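Putative NADH-flavin reductase (Lactobacillus casei ATCC 334, PDB 3H2S) binds NADPH in a Rossmann-type domain and is probably an NAD(P)H-dependent oxidoreductase, putatively a flavin reductase. Local coordinates at residues V27-R32 with D39-T44; L48-E51 with L55-A58. All coordinates share one frame; numbering follows the deposited sequence.

Contact 1 (V27-R32 with D39-T44). With NDP (NADPH dihydro-nicotinamide-adenine-dinucleotide phosphate), chain C.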
# COMPACT_ATOMS: atom_id res chain seq x y z
N VAL A 27 -8.12 25.88 -3.52
CA VAL A 27 -7.42 24.78 -4.15
C VAL A 27 -5.93 24.85 -3.87
O VAL A 27 -5.33 25.93 -3.95
CB VAL A 27 -7.66 24.75 -5.68
CG1 VAL A 27 -6.76 23.70 -6.34
CG2 VAL A 27 -9.15 24.45 -5.96
N LEU A 28 -5.34 23.71 -3.55
CA LEU A 28 -3.89 23.56 -3.55
C LEU A 28 -3.51 22.53 -4.60
O LEU A 28 -3.87 21.36 -4.48
CB LEU A 28 -3.39 23.11 -2.18
CG LEU A 28 -1.88 22.90 -2.10
CD1 LEU A 28 -1.12 24.18 -2.42
CD2 LEU A 28 -1.46 22.33 -0.76
N ALA A 29 -2.87 23.00 -5.67
CA ALA A 29 -2.48 22.13 -6.79
C ALA A 29 -1.08 21.60 -6.55
O ALA A 29 -0.14 22.37 -6.44
CB ALA A 29 -2.51 22.92 -8.09
N VAL A 30 -0.98 20.29 -6.36
CA VAL A 30 0.30 19.65 -6.21
C VAL A 30 0.82 19.30 -7.60
O VAL A 30 0.19 18.54 -8.33
CB VAL A 30 0.17 18.36 -5.38
CG1 VAL A 30 1.54 17.70 -5.18
CG2 VAL A 30 -0.51 18.69 -4.04
N VAL A 31 1.97 19.85 -7.96
CA VAL A 31 2.45 19.80 -9.34
C VAL A 31 3.94 19.52 -9.39
O VAL A 31 4.64 19.63 -8.38
CB VAL A 31 2.15 21.13 -10.09
CG1 VAL A 31 0.65 21.45 -10.04
CG2 VAL A 31 2.97 22.29 -9.50
N ARG A 32 4.43 19.10 -10.56
CA ARG A 32 5.87 19.01 -10.78
C ARG A 32 6.31 20.04 -11.81
O ARG A 32 7.49 20.35 -11.92
CB ARG A 32 6.26 17.61 -11.21
CG ARG A 32 5.49 17.10 -12.41
CD ARG A 32 5.98 15.72 -12.82
NE ARG A 32 5.25 15.24 -13.98
CZ ARG A 32 5.45 14.06 -14.55
NH1 ARG A 32 6.40 13.25 -14.10
NH2 ARG A 32 4.73 13.72 -15.62
N ASP A 39 -0.04 27.80 -16.95
CA ASP A 39 -0.81 27.80 -18.20
C ASP A 39 -2.17 27.12 -18.08
O ASP A 39 -3.13 27.54 -18.73
CB ASP A 39 0.01 27.20 -19.34
N ARG A 40 -2.28 26.04 -17.32
CA ARG A 40 -3.51 25.23 -17.31
C ARG A 40 -4.46 25.60 -16.17
O ARG A 40 -5.63 25.23 -16.19
CB ARG A 40 -3.18 23.74 -17.27
CG ARG A 40 -2.52 23.24 -18.53
CD ARG A 40 -2.12 21.78 -18.46
NE ARG A 40 -1.50 21.36 -19.72
CZ ARG A 40 -1.02 20.14 -19.95
NH1 ARG A 40 -1.13 19.18 -19.04
NH2 ARG A 40 -0.44 19.87 -21.12
N LEU A 41 -3.88 26.18 -15.10
CA LEU A 41 -4.64 26.37 -13.88
C LEU A 41 -4.87 27.86 -13.65
O LEU A 41 -5.93 28.28 -13.19
CB LEU A 41 -3.92 25.75 -12.68
CG LEU A 41 -3.57 24.27 -12.80
CD1 LEU A 41 -2.87 23.78 -11.53
CD2 LEU A 41 -4.82 23.45 -13.10
N GLY A 42 -3.88 28.66 -14.03
CA GLY A 42 -3.94 30.09 -13.84
C GLY A 42 -3.01 30.54 -12.74
O GLY A 42 -2.72 29.79 -11.81
N ALA A 43 -2.56 31.79 -12.84
CA ALA A 43 -1.58 32.33 -11.91
C ALA A 43 -2.15 32.36 -10.50
O ALA A 43 -1.41 32.42 -9.52
CB ALA A 43 -1.16 33.73 -12.34
N THR A 44 -3.48 32.29 -10.40
CA THR A 44 -4.16 32.57 -9.15
C THR A 44 -4.37 31.32 -8.31
O THR A 44 -5.01 31.37 -7.26
CB THR A 44 -5.50 33.27 -9.41
PA NDP C . -3.13 12.72 -17.16
O1A NDP C . -2.27 11.77 -18.04
O2A NDP C . -3.76 13.91 -17.80
O5B NDP C . -1.86 13.15 -16.12
C5B NDP C . -2.30 12.95 -14.75
C4B NDP C . -1.34 13.72 -13.76
O4B NDP C . -0.30 12.84 -13.37
C3B NDP C . -0.61 14.93 -14.43
O3B NDP C . -0.87 16.04 -13.62
C2B NDP C . 0.91 14.50 -14.35
O2B NDP C . 1.85 15.51 -14.21
C1B NDP C . 0.83 13.60 -13.08
N9A NDP C . 1.97 12.66 -13.04
C8A NDP C . 2.17 11.61 -13.96
N7A NDP C . 3.26 10.88 -13.69
C5A NDP C . 3.78 11.46 -12.52
C6A NDP C . 4.90 11.09 -11.75
N6A NDP C . 5.67 10.05 -12.18
N1A NDP C . 5.35 11.98 -10.79
C2A NDP C . 4.50 12.98 -10.43
N3A NDP C . 3.29 13.31 -10.97
C4A NDP C . 2.99 12.56 -12.08
O3 NDP C . -4.25 11.69 -16.75
PN NDP C . -5.87 11.54 -16.79
O1N NDP C . -6.49 12.84 -16.26
O2N NDP C . -6.16 11.29 -18.24
O5D NDP C . -6.38 10.34 -15.80
C5D NDP C . -6.75 10.58 -14.44
C4D NDP C . -7.21 9.24 -13.85
O4D NDP C . -8.17 8.73 -14.77
C3D NDP C . -6.14 8.14 -13.63
O3D NDP C . -6.45 7.39 -12.51
C2D NDP C . -6.27 7.33 -14.97
O2D NDP C . -5.89 5.99 -14.80
C1D NDP C . -7.83 7.41 -15.12
N1N NDP C . -8.26 6.99 -16.45
C2N NDP C . -9.03 5.75 -16.51
C3N NDP C . -9.26 5.21 -17.92
C7N NDP C . -10.46 4.28 -17.93
O7N NDP C . -10.62 3.49 -17.01
N7N NDP C . -11.25 4.23 -19.07
C4N NDP C . -9.22 6.17 -19.10
C5N NDP C . -8.16 7.24 -18.99
C6N NDP C . -7.74 7.69 -17.61
P2B NDP C . 2.30 16.39 -15.51
O1X NDP C . 1.11 17.32 -15.93
O2X NDP C . 3.39 17.40 -14.98
O3X NDP C . 2.76 15.54 -16.64
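Leu41, which follows Arg40 of helix 34-40, meets Ala29 on strand 26-31, within a beta-alpha-beta unit of the NAD(P)-binding Rossmann fold. Leu41 CD1 lies 3.6 Å from Ala29 CB and, more loosely, 4.5 Å from Val31 CG1, so a single methyl meets the two strand residues whose side chains point toward segment 39-44. With its CG anti to the carbonyl carbon (chi1 -56°), Leu41 directs this branch at the sheet. Ser14 on helix 11-22 also touches Leu41, and Gly42, with positive phi, turns the chain out of the helix. Beyond the strand end, Arg32 holds the 2'-phosphate of NADPH, the group that distinguishes it from NADH. The Arg32 side chain runs extended from CG to NE, and NE hydrogen-bonds phosphate oxygen O2X at 3.0 Å. The second hydrogen bond to the phosphate is practically linear: Arg32 NH2 to O3X, 2.9 Å at 180°. The guanidinium also lies over the adenine, with C5A 3.5 Å above its plane and offset toward the rim, and the phosphorus P2B sits at its in-plane edge. Farther out, Arg40 NH1 donates a hydrogen bond to the carbonyl O of Thr9, a residue that itself binds NADPH.

Contact 2 (L48-E51 with L55-A58)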
# COMPACT_ATOMS: atom_id res chain seq x y z
N LEU A 48 1.73 23.60 -4.79
CA LEU A 48 2.82 22.95 -4.06
C LEU A 48 3.65 22.08 -5.01
O LEU A 48 3.12 21.13 -5.61
CB LEU A 48 2.27 22.10 -2.91
CG LEU A 48 3.30 21.21 -2.21
CD1 LEU A 48 4.34 22.07 -1.45
CD2 LEU A 48 2.57 20.25 -1.27
N VAL A 49 4.90 22.48 -5.24
CA VAL A 49 5.76 21.77 -6.20
C VAL A 49 6.55 20.71 -5.46
O VAL A 49 7.56 21.01 -4.81
CB VAL A 49 6.74 22.73 -6.94
CG1 VAL A 49 7.59 21.95 -7.94
CG2 VAL A 49 5.99 23.84 -7.65
N LYS A 50 6.04 19.48 -5.50
CA LYS A 50 6.59 18.40 -4.72
C LYS A 50 6.19 17.07 -5.34
O LYS A 50 5.09 16.93 -5.88
CB LYS A 50 6.08 18.48 -3.28
CG LYS A 50 6.77 17.52 -2.33
CD LYS A 50 6.18 17.63 -0.93
CE LYS A 50 7.00 18.54 -0.08
NZ LYS A 50 6.99 18.12 1.36
N GLU A 51 7.11 16.12 -5.32
CA GLU A 51 6.79 14.74 -5.70
C GLU A 51 5.70 14.17 -4.80
O GLU A 51 5.77 14.29 -3.58
CB GLU A 51 8.06 13.88 -5.61
CG GLU A 51 9.15 14.29 -6.57
CD GLU A 51 10.43 13.50 -6.37
OE1 GLU A 51 10.53 12.77 -5.35
OE2 GLU A 51 11.34 13.60 -7.22
N LEU A 55 5.14 13.87 -0.26
CA LEU A 55 4.17 14.59 0.56
C LEU A 55 4.16 14.10 2.01
O LEU A 55 4.32 12.91 2.27
CB LEU A 55 2.77 14.49 -0.03
CG LEU A 55 2.50 15.23 -1.34
CD1 LEU A 55 1.14 14.79 -1.90
CD2 LEU A 55 2.54 16.74 -1.14
N THR A 56 4.06 15.05 2.94
CA THR A 56 4.10 14.72 4.37
C THR A 56 2.75 14.98 5.01
O THR A 56 1.89 15.65 4.43
CB THR A 56 5.14 15.59 5.12
OG1 THR A 56 4.76 16.96 5.02
CG2 THR A 56 6.52 15.40 4.50
N GLU A 57 2.58 14.54 6.25
CA GLU A 57 1.36 14.82 6.98
C GLU A 57 1.14 16.32 7.12
O GLU A 57 0.04 16.81 6.86
CB GLU A 57 1.38 14.16 8.37
CG GLU A 57 0.76 12.79 8.39
CD GLU A 57 0.44 12.33 9.80
OE1 GLU A 57 0.42 13.17 10.72
OE2 GLU A 57 0.21 11.11 9.97
N ALA A 58 2.22 17.05 7.39
CA ALA A 58 2.15 18.51 7.52
C ALA A 58 1.66 19.21 6.25
O ALA A 58 0.92 20.20 6.33
CB ALA A 58 3.49 19.08 7.97
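Leu48 and Leu55 run antiparallel alongside each other where an edge strand of the Rossmann sheet, 46-49, gives way to the connection leading into the short helix 57-60. The Leu48 and Leu55 CD2 methyls are 3.5 Å apart. Leu55 is buried, and its CG stands anti to the carbonyl carbon (chi1 -69°), which swings CD2 back toward the strand. That same methyl receives a second neighbour: Lys50 crosses Leu55 at a slant, laying CD 3.8 Å from Leu55 CD2 and 3.9 Å from Leu55 CA. The lysine leaves the backbone extended, then bends at chi3 (-96°) and chi4, so that its aliphatic part covers the leucine while the ammonium group travels on to a salt bridge with Asp59. On the way it passes Thr56 at about a right angle, Lys50 NZ lying 4.2 Å from Thr56 CG2. Thr56 is the N-cap of helix 57-60; its side chain caps a backbone N beyond Ala58, while Asp59 OD2 accepts a hydrogen bond from the Thr56 backbone N. Between the two segments the backbones come nearest at Glu51 O and Leu55 N, 3.4 Å apart.

How the contacts relate
From the N terminus, strand 26-31 runs out to the cofactor, helix 34-40 doubles back, and contact 1 closes that loop by setting Leu41, after helix 34-40, against the strand. The chain then enters strand 46-49, which lies beside and parallel to 26-31 in the sheet, and contact 2 closes a shorter loop between this edge strand and the start of helix 57-60. The two loops follow in series, neither nested nor crossed, with centres about 14 Å apart. The sheet joins them directly: Ala29 O to Leu48 N at 2.8 Å and Leu48 O to Val31 N at 2.9 Å are probable hydrogen bonds, and Val30 CG1 packs on Lys50 O.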